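Local coordinates for protein phosphonopyruvate hydrolase (Variovorax sp., PDB 2HRW) that hydrolyses phosphonopyruvate to pyruvate and phosphate with the help of a divalent metal cation such as cobalt, magnesium or manganese, at residues L78-D83 / A102-I107; D181-H186 / V206-V211. One frame throughout, in Å; residues are numbered along the deposited sequence.

Contact 1: L78-D83 / A102-I107; sequences LIADID and AGASAI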
ATOM      1  N   LEU A  78     -10.377 -17.470  -7.977  1.00 24.28           N
ATOM      2  CA  LEU A  78     -10.708 -16.591  -6.840  1.00 23.53           C
ATOM      3  C   LEU A  78     -11.910 -15.702  -7.163  1.00 22.71           C
ATOM      4  O   LEU A  78     -11.909 -15.017  -8.180  1.00 20.24           O
ATOM      5  CB  LEU A  78      -9.515 -15.671  -6.483  1.00 21.77           C
ATOM      6  CG  LEU A  78      -9.839 -14.450  -5.619  1.00 20.28           C
ATOM      7  CD1 LEU A  78     -10.224 -14.893  -4.246  1.00 21.35           C
ATOM      8  CD2 LEU A  78      -8.641 -13.536  -5.505  1.00 22.73           C
ATOM      9  N   ILE A  79     -12.911 -15.680  -6.287  1.00 21.25           N
ATOM     10  CA  ILE A  79     -14.081 -14.843  -6.514  1.00 20.47           C
ATOM     11  C   ILE A  79     -13.955 -13.679  -5.557  1.00 21.75           C
ATOM     12  O   ILE A  79     -13.927 -13.864  -4.338  1.00 24.99           O
ATOM     13  CB  ILE A  79     -15.378 -15.640  -6.235  1.00 18.97           C
ATOM     14  CG1 ILE A  79     -15.395 -16.900  -7.107  1.00 16.11           C
ATOM     15  CG2 ILE A  79     -16.603 -14.738  -6.435  1.00 17.41           C
ATOM     16  CD1 ILE A  79     -16.637 -17.802  -6.954  1.00 12.74           C
ATOM     17  N   ALA A  80     -13.850 -12.472  -6.091  1.00 24.61           N
ATOM     18  CA  ALA A  80     -13.682 -11.301  -5.235  1.00 23.43           C
ATOM     19  C   ALA A  80     -14.982 -10.612  -4.860  1.00 25.51           C
ATOM     20  O   ALA A  80     -15.840 -10.391  -5.709  1.00 24.48           O
ATOM     21  CB  ALA A  80     -12.769 -10.297  -5.907  1.00 21.40           C
ATOM     22  N   ASP A  81     -15.108 -10.276  -3.583  1.00 23.85           N
ATOM     23  CA  ASP A  81     -16.259  -9.552  -3.066  1.00 26.04           C
ATOM     24  C   ASP A  81     -15.930  -8.059  -3.232  1.00 27.53           C
ATOM     25  O   ASP A  81     -15.053  -7.549  -2.543  1.00 31.65           O
ATOM     26  CB  ASP A  81     -16.423  -9.888  -1.584  1.00 25.49           C
ATOM     27  CG  ASP A  81     -17.505  -9.079  -0.903  1.00 28.74           C
ATOM     28  OD1 ASP A  81     -18.053  -8.138  -1.528  1.00 29.21           O
ATOM     29  OD2 ASP A  81     -17.797  -9.390   0.280  1.00 30.67           O
ATOM     30  N   ILE A  82     -16.607  -7.356  -4.137  1.00 26.96           N
ATOM     31  CA  ILE A  82     -16.325  -5.932  -4.330  1.00 27.33           C
ATOM     32  C   ILE A  82     -17.483  -5.084  -3.824  1.00 29.03           C
ATOM     33  O   ILE A  82     -17.603  -3.908  -4.186  1.00 29.37           O
ATOM     34  CB  ILE A  82     -16.092  -5.556  -5.823  1.00 23.94           C
ATOM     35  CG1 ILE A  82     -17.323  -5.913  -6.647  1.00 22.70           C
ATOM     36  CG2 ILE A  82     -14.873  -6.279  -6.375  1.00 26.52           C
ATOM     37  CD1 ILE A  82     -17.222  -5.516  -8.085  1.00 26.25           C
ATOM     38  N   ASP A  83     -18.325  -5.689  -2.993  1.00 32.59           N
ATOM     39  CA  ASP A  83     -19.490  -5.018  -2.404  1.00 36.73           C
ATOM     40  C   ASP A  83     -20.431  -4.372  -3.417  1.00 36.75           C
ATOM     41  O   ASP A  83     -21.061  -5.066  -4.209  1.00 40.05           O
ATOM     42  CB  ASP A  83     -19.047  -3.973  -1.372  1.00 39.76           C
ATOM     43  CG  ASP A  83     -18.685  -4.596  -0.029  1.00 44.87           C
ATOM     44  OD1 ASP A  83     -17.489  -4.583   0.341  1.00 48.50           O
ATOM     45  OD2 ASP A  83     -19.602  -5.108   0.660  1.00 49.29           O
ATOM     46  N   ALA A 102      -5.547  -8.172 -10.744  1.00 25.26           N
ATOM     47  CA  ALA A 102      -4.994  -8.707  -9.502  1.00 24.44           C
ATOM     48  C   ALA A 102      -4.981 -10.216  -9.640  1.00 24.97           C
ATOM     49  O   ALA A 102      -4.196 -10.911  -8.990  1.00 25.90           O
ATOM     50  CB  ALA A 102      -5.853  -8.293  -8.326  1.00 21.56           C
ATOM     51  N   GLY A 103      -5.879 -10.724 -10.478  1.00 26.52           N
ATOM     52  CA  GLY A 103      -5.930 -12.153 -10.731  1.00 28.44           C
ATOM     53  C   GLY A 103      -7.214 -12.876 -10.409  1.00 29.02           C
ATOM     54  O   GLY A 103      -7.268 -14.106 -10.496  1.00 32.62           O
ATOM     55  N   ALA A 104      -8.242 -12.129 -10.038  1.00 29.21           N
ATOM     56  CA  ALA A 104      -9.519 -12.727  -9.710  1.00 29.41           C
ATOM     57  C   ALA A 104     -10.169 -13.254 -10.972  1.00 29.12           C
ATOM     58  O   ALA A 104      -9.994 -12.691 -12.055  1.00 29.11           O
ATOM     59  CB  ALA A 104     -10.415 -11.698  -9.055  1.00 31.49           C
ATOM     60  N   SER A 105     -10.912 -14.345 -10.841  1.00 29.04           N
ATOM     61  CA  SER A 105     -11.598 -14.937 -11.993  1.00 28.85           C
ATOM     62  C   SER A 105     -13.074 -14.524 -12.073  1.00 27.72           C
ATOM     63  O   SER A 105     -13.746 -14.786 -13.069  1.00 28.43           O
ATOM     64  CB  SER A 105     -11.464 -16.454 -11.950  1.00 26.94           C
ATOM     65  OG  SER A 105     -10.091 -16.782 -11.968  1.00 23.62           O
ATOM     66  N   ALA A 106     -13.542 -13.847 -11.024  1.00 26.35           N
ATOM     67  CA  ALA A 106     -14.914 -13.369 -10.940  1.00 24.71           C
ATOM     68  C   ALA A 106     -14.966 -12.282  -9.881  1.00 25.37           C
ATOM     69  O   ALA A 106     -14.052 -12.157  -9.065  1.00 25.52           O
ATOM     70  CB  ALA A 106     -15.843 -14.523 -10.535  1.00 21.10           C
ATOM     71  N   ILE A 107     -16.026 -11.485  -9.901  1.00 26.67           N
ATOM     72  CA  ILE A 107     -16.236 -10.460  -8.881  1.00 24.69           C
ATOM     73  C   ILE A 107     -17.711 -10.544  -8.529  1.00 26.07           C
ATOM     74  O   ILE A 107     -18.512 -10.911  -9.377  1.00 24.51           O
ATOM     75  CB  ILE A 107     -15.953  -9.030  -9.389  1.00 26.76           C
ATOM     76  CG1 ILE A 107     -16.630  -8.832 -10.745  1.00 28.81           C
ATOM     77  CG2 ILE A 107     -14.450  -8.765  -9.402  1.00 27.00           C
ATOM     78  CD1 ILE A 107     -16.998  -7.449 -11.009  1.00 29.56           C
TER
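The carbonyl oxygen of L78 is gripped by two successive backbone N-H groups. S105 N, 2.9 Å from L78 O, meets it in the carbonyl plane, while A106 N at 3.5 Å from the same oxygen adds a weak bond. They begin the parallel pairing of strands 78-81 and 106-110, neighbours in a (beta/alpha)8 TIM barrel joined through helix 89-102. One step on, A80 N gives an almost straight bond (177°) to A106 O, 3.0 Å away, though the donor stands 41° out of that carbonyl's plane. I107 CA adds a CH...O contact to A80 O at 3.2 Å.

On the barrel's inner side the small methyl of A106 sits beside the branch point of I79, CG1 and CG2 of the isoleucine each lying 4.2 Å from A106 CB. W40, of the substrate site, and L7 extend this apolar patch. The other face carries A80 and I107, turned toward helix 89-102, where Y99 covers both; a short alanine is consistent with ring and strand lying close. The chain enters this pairing through G103, whose positive phi on leaving helix 89-102 would press a side chain against the carbonyl oxygen of A102.

D81 points away from strand 106-110. It is a magnesium-binding residue of the enzyme, and its carboxylate is steadied at both oxygens: OD2 accepts from G43 N, and OD1 accepts from D83 N at 2.9 Å in an Asx turn. Between these two aspartates I82 turns back to the partner strand. Its CG1 lies between the backbone N and the carbonyl carbon (chi1 59°), as does that of I107, and the two ethyl arms converge until I82 CD1 rests 3.5 Å from I107 CD1.

Contact 2: D181-H186 / V206-V211; sequences DAILIH and VPLVLV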
ATOM      1  N   ASP A 181     -23.449 -12.916 -15.407  1.00 31.34           N
ATOM      2  CA  ASP A 181     -23.206 -14.328 -15.679  1.00 31.14           C
ATOM      3  C   ASP A 181     -23.837 -15.262 -14.640  1.00 30.51           C
ATOM      4  O   ASP A 181     -24.114 -16.429 -14.933  1.00 30.47           O
ATOM      5  CB  ASP A 181     -21.693 -14.588 -15.735  1.00 31.62           C
ATOM      6  CG  ASP A 181     -20.988 -13.782 -16.827  1.00 32.20           C
ATOM      7  OD1 ASP A 181     -20.883 -14.268 -17.966  1.00 33.92           O
ATOM      8  OD2 ASP A 181     -20.526 -12.660 -16.551  1.00 34.75           O
ATOM      9  N   ALA A 182     -24.044 -14.765 -13.422  1.00 30.28           N
ATOM     10  CA  ALA A 182     -24.639 -15.581 -12.363  1.00 30.60           C
ATOM     11  C   ALA A 182     -25.322 -14.696 -11.352  1.00 30.90           C
ATOM     12  O   ALA A 182     -25.021 -13.499 -11.271  1.00 34.31           O
ATOM     13  CB  ALA A 182     -23.576 -16.437 -11.683  1.00 30.79           C
ATOM     14  N   ILE A 183     -26.250 -15.262 -10.585  1.00 28.89           N
ATOM     15  CA  ILE A 183     -26.979 -14.464  -9.600  1.00 31.35           C
ATOM     16  C   ILE A 183     -26.835 -15.024  -8.199  1.00 31.74           C
ATOM     17  O   ILE A 183     -27.134 -16.198  -7.928  1.00 32.32           O
ATOM     18  CB  ILE A 183     -28.526 -14.355  -9.902  1.00 30.04           C
ATOM     19  CG1 ILE A 183     -28.792 -13.404 -11.055  1.00 30.92           C
ATOM     20  CG2 ILE A 183     -29.255 -13.755  -8.714  1.00 30.48           C
ATOM     21  CD1 ILE A 183     -28.162 -13.803 -12.285  1.00 27.56           C
ATOM     22  N   LEU A 184     -26.371 -14.168  -7.310  1.00 31.12           N
ATOM     23  CA  LEU A 184     -26.215 -14.531  -5.918  1.00 30.79           C
ATOM     24  C   LEU A 184     -27.493 -13.978  -5.312  1.00 32.62           C
ATOM     25  O   LEU A 184     -27.812 -12.793  -5.468  1.00 33.28           O
ATOM     26  CB  LEU A 184     -25.007 -13.810  -5.331  1.00 30.32           C
ATOM     27  CG  LEU A 184     -24.508 -13.985  -3.899  1.00 28.12           C
ATOM     28  CD1 LEU A 184     -25.626 -14.403  -2.948  1.00 26.46           C
ATOM     29  CD2 LEU A 184     -23.412 -15.011  -3.930  1.00 28.45           C
ATOM     30  N   ILE A 185     -28.255 -14.842  -4.662  1.00 35.02           N
ATOM     31  CA  ILE A 185     -29.481 -14.408  -4.021  1.00 36.95           C
ATOM     32  C   ILE A 185     -29.294 -14.753  -2.543  1.00 38.77           C
ATOM     33  O   ILE A 185     -28.972 -15.873  -2.186  1.00 37.45           O
ATOM     34  CB  ILE A 185     -30.712 -15.109  -4.656  1.00 34.59           C
ATOM     35  CG1 ILE A 185     -31.958 -14.849  -3.815  1.00 35.76           C
ATOM     36  CG2 ILE A 185     -30.447 -16.574  -4.808  1.00 35.55           C
ATOM     37  CD1 ILE A 185     -32.302 -13.383  -3.645  1.00 35.08           C
ATOM     38  N   HIS A 186     -29.474 -13.767  -1.686  1.00 42.80           N
ATOM     39  CA  HIS A 186     -29.255 -13.978  -0.278  1.00 47.10           C
ATOM     40  C   HIS A 186     -30.541 -13.948   0.533  1.00 49.04           C
ATOM     41  O   HIS A 186     -31.498 -13.294   0.141  1.00 49.63           O
ATOM     42  CB  HIS A 186     -28.275 -12.901   0.193  1.00 50.64           C
ATOM     43  CG  HIS A 186     -27.573 -13.231   1.471  1.00 54.42           C
ATOM     44  ND1 HIS A 186     -27.265 -14.525   1.838  1.00 55.61           N
ATOM     45  CD2 HIS A 186     -27.095 -12.433   2.458  1.00 55.13           C
ATOM     46  CE1 HIS A 186     -26.633 -14.510   2.998  1.00 56.69           C
ATOM     47  NE2 HIS A 186     -26.516 -13.254   3.394  1.00 56.37           N
ATOM     48  N   VAL A 206     -29.328 -18.020 -16.332  1.00 39.06           N
ATOM     49  CA  VAL A 206     -28.014 -18.199 -15.691  1.00 36.18           C
ATOM     50  C   VAL A 206     -28.033 -18.916 -14.344  1.00 33.90           C
ATOM     51  O   VAL A 206     -29.060 -18.991 -13.682  1.00 33.93           O
ATOM     52  CB  VAL A 206     -27.277 -16.856 -15.504  1.00 33.99           C
ATOM     53  CG1 VAL A 206     -26.928 -16.269 -16.846  1.00 31.36           C
ATOM     54  CG2 VAL A 206     -28.133 -15.906 -14.690  1.00 32.50           C
ATOM     55  N   PRO A 207     -26.883 -19.468 -13.937  1.00 32.74           N
ATOM     56  CA  PRO A 207     -26.676 -20.200 -12.676  1.00 31.64           C
ATOM     57  C   PRO A 207     -26.881 -19.355 -11.406  1.00 30.25           C
ATOM     58  O   PRO A 207     -26.562 -18.176 -11.404  1.00 29.88           O
ATOM     59  CB  PRO A 207     -25.224 -20.657 -12.784  1.00 32.77           C
ATOM     60  CG  PRO A 207     -24.958 -20.700 -14.259  1.00 32.35           C
ATOM     61  CD  PRO A 207     -25.670 -19.502 -14.778  1.00 32.90           C
ATOM     62  N   LEU A 208     -27.390 -19.958 -10.331  1.00 29.38           N
ATOM     63  CA  LEU A 208     -27.572 -19.237  -9.066  1.00 30.03           C
ATOM     64  C   LEU A 208     -26.438 -19.531  -8.090  1.00 30.38           C
ATOM     65  O   LEU A 208     -25.767 -20.565  -8.186  1.00 30.98           O
ATOM     66  CB  LEU A 208     -28.896 -19.589  -8.385  1.00 29.60           C
ATOM     67  CG  LEU A 208     -30.191 -19.235  -9.108  1.00 30.81           C
ATOM     68  CD1 LEU A 208     -31.397 -19.558  -8.214  1.00 32.12           C
ATOM     69  CD2 LEU A 208     -30.162 -17.767  -9.475  1.00 31.80           C
ATOM     70  N   VAL A 209     -26.230 -18.611  -7.152  1.00 30.70           N
ATOM     71  CA  VAL A 209     -25.167 -18.724  -6.150  1.00 29.97           C
ATOM     72  C   VAL A 209     -25.761 -18.646  -4.759  1.00 30.70           C
ATOM     73  O   VAL A 209     -26.563 -17.754  -4.475  1.00 29.51           O
ATOM     74  CB  VAL A 209     -24.172 -17.558  -6.230  1.00 30.60           C
ATOM     75  CG1 VAL A 209     -22.908 -17.900  -5.437  1.00 29.46           C
ATOM     76  CG2 VAL A 209     -23.860 -17.207  -7.690  1.00 33.41           C
ATOM     77  N   LEU A 210     -25.360 -19.576  -3.898  1.00 31.43           N
ATOM     78  CA  LEU A 210     -25.820 -19.589  -2.517  1.00 31.61           C
ATOM     79  C   LEU A 210     -24.662 -19.415  -1.547  1.00 31.35           C
ATOM     80  O   LEU A 210     -23.530 -19.852  -1.798  1.00 29.11           O
ATOM     81  CB  LEU A 210     -26.544 -20.900  -2.198  1.00 31.80           C
ATOM     82  CG  LEU A 210     -27.807 -21.146  -3.013  1.00 30.47           C
ATOM     83  CD1 LEU A 210     -28.505 -22.390  -2.514  1.00 32.07           C
ATOM     84  CD2 LEU A 210     -28.720 -19.943  -2.898  1.00 27.56           C
ATOM     85  N   VAL A 211     -24.983 -18.777  -0.428  1.00 33.31           N
ATOM     86  CA  VAL A 211     -24.057 -18.518   0.674  1.00 35.02           C
ATOM     87  C   VAL A 211     -24.919 -18.835   1.874  1.00 35.89           C
ATOM     88  O   VAL A 211     -25.290 -17.941   2.615  1.00 38.45           O
ATOM     89  CB  VAL A 211     -23.659 -17.019   0.723  1.00 35.13           C
ATOM     90  CG1 VAL A 211     -22.580 -16.796   1.759  1.00 36.56           C
ATOM     91  CG2 VAL A 211     -23.189 -16.565  -0.652  1.00 34.86           C
TER
HETATM   92  O   HOH W   1     -27.630 -17.218   0.096  1.00 37.73           O
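Both L184 and V209 send a branch anti to the backbone nitrogen, CG of the leucine at chi1 -178° and CG1 of the valine at -165°, and this brings the two side chains together on the inner face of the sheet. The leucine's second torsion, -27°, is far from staggered and its CD2 lies unusually near V209 CG1, which makes the exact position of that methyl doubtful; the packing of L184 against V209 and, at about a right angle, against V211 does not hang on it. Shortened to an alanine, L184 would probably leave V209 and V211 without the leucine branch they share as a neighbour.

The backbones run parallel. P207, lacking an N-H, takes part through its carbonyl: I183 N reaches P207 O at 3.0 Å. V209 N returns a bond to I183 O at 2.7 Å, and I185 N follows with a weak one to V209 O. I183 and L208 face outward, where the leucine's CD2 lies against I183 CB and W202 covers L208.

Beyond the last direct bond a water bridges the two segments. It donates to I185 O at 3.0 Å, accepts from V211 N at 3.1 Å, and meets the H186 ring at its edge, in plane, 3.2 Å from ND1, which may limit the turning of the imidazole. H186 contributes to substrate binding and touches R155, another substrate-binding residue. Both lie at the C-terminal ends of barrel strands, where TIM barrels carry their active sites.

Overall arrangement
From the N terminus the chain first lays down strands 17-21 and 38-41, then reaches contact 1, where strand 106-110 returns beside 78-81 and closes the loop that runs through helix 89-102. Strand 151-156 comes next, before contact 2 closes a second loop, from 182-185 through helix 193-201 to 208-210. The two loops follow in series, neither nested nor crossed. Contact 1 joins the third and fourth strands of the barrel and contact 2 the sixth and seventh, with strand 151-156 between them. Their centres are 15 Å apart and nearest atoms about 6 Å, without touching, and D81 and H186 bring metal and substrate binding to the same barrel.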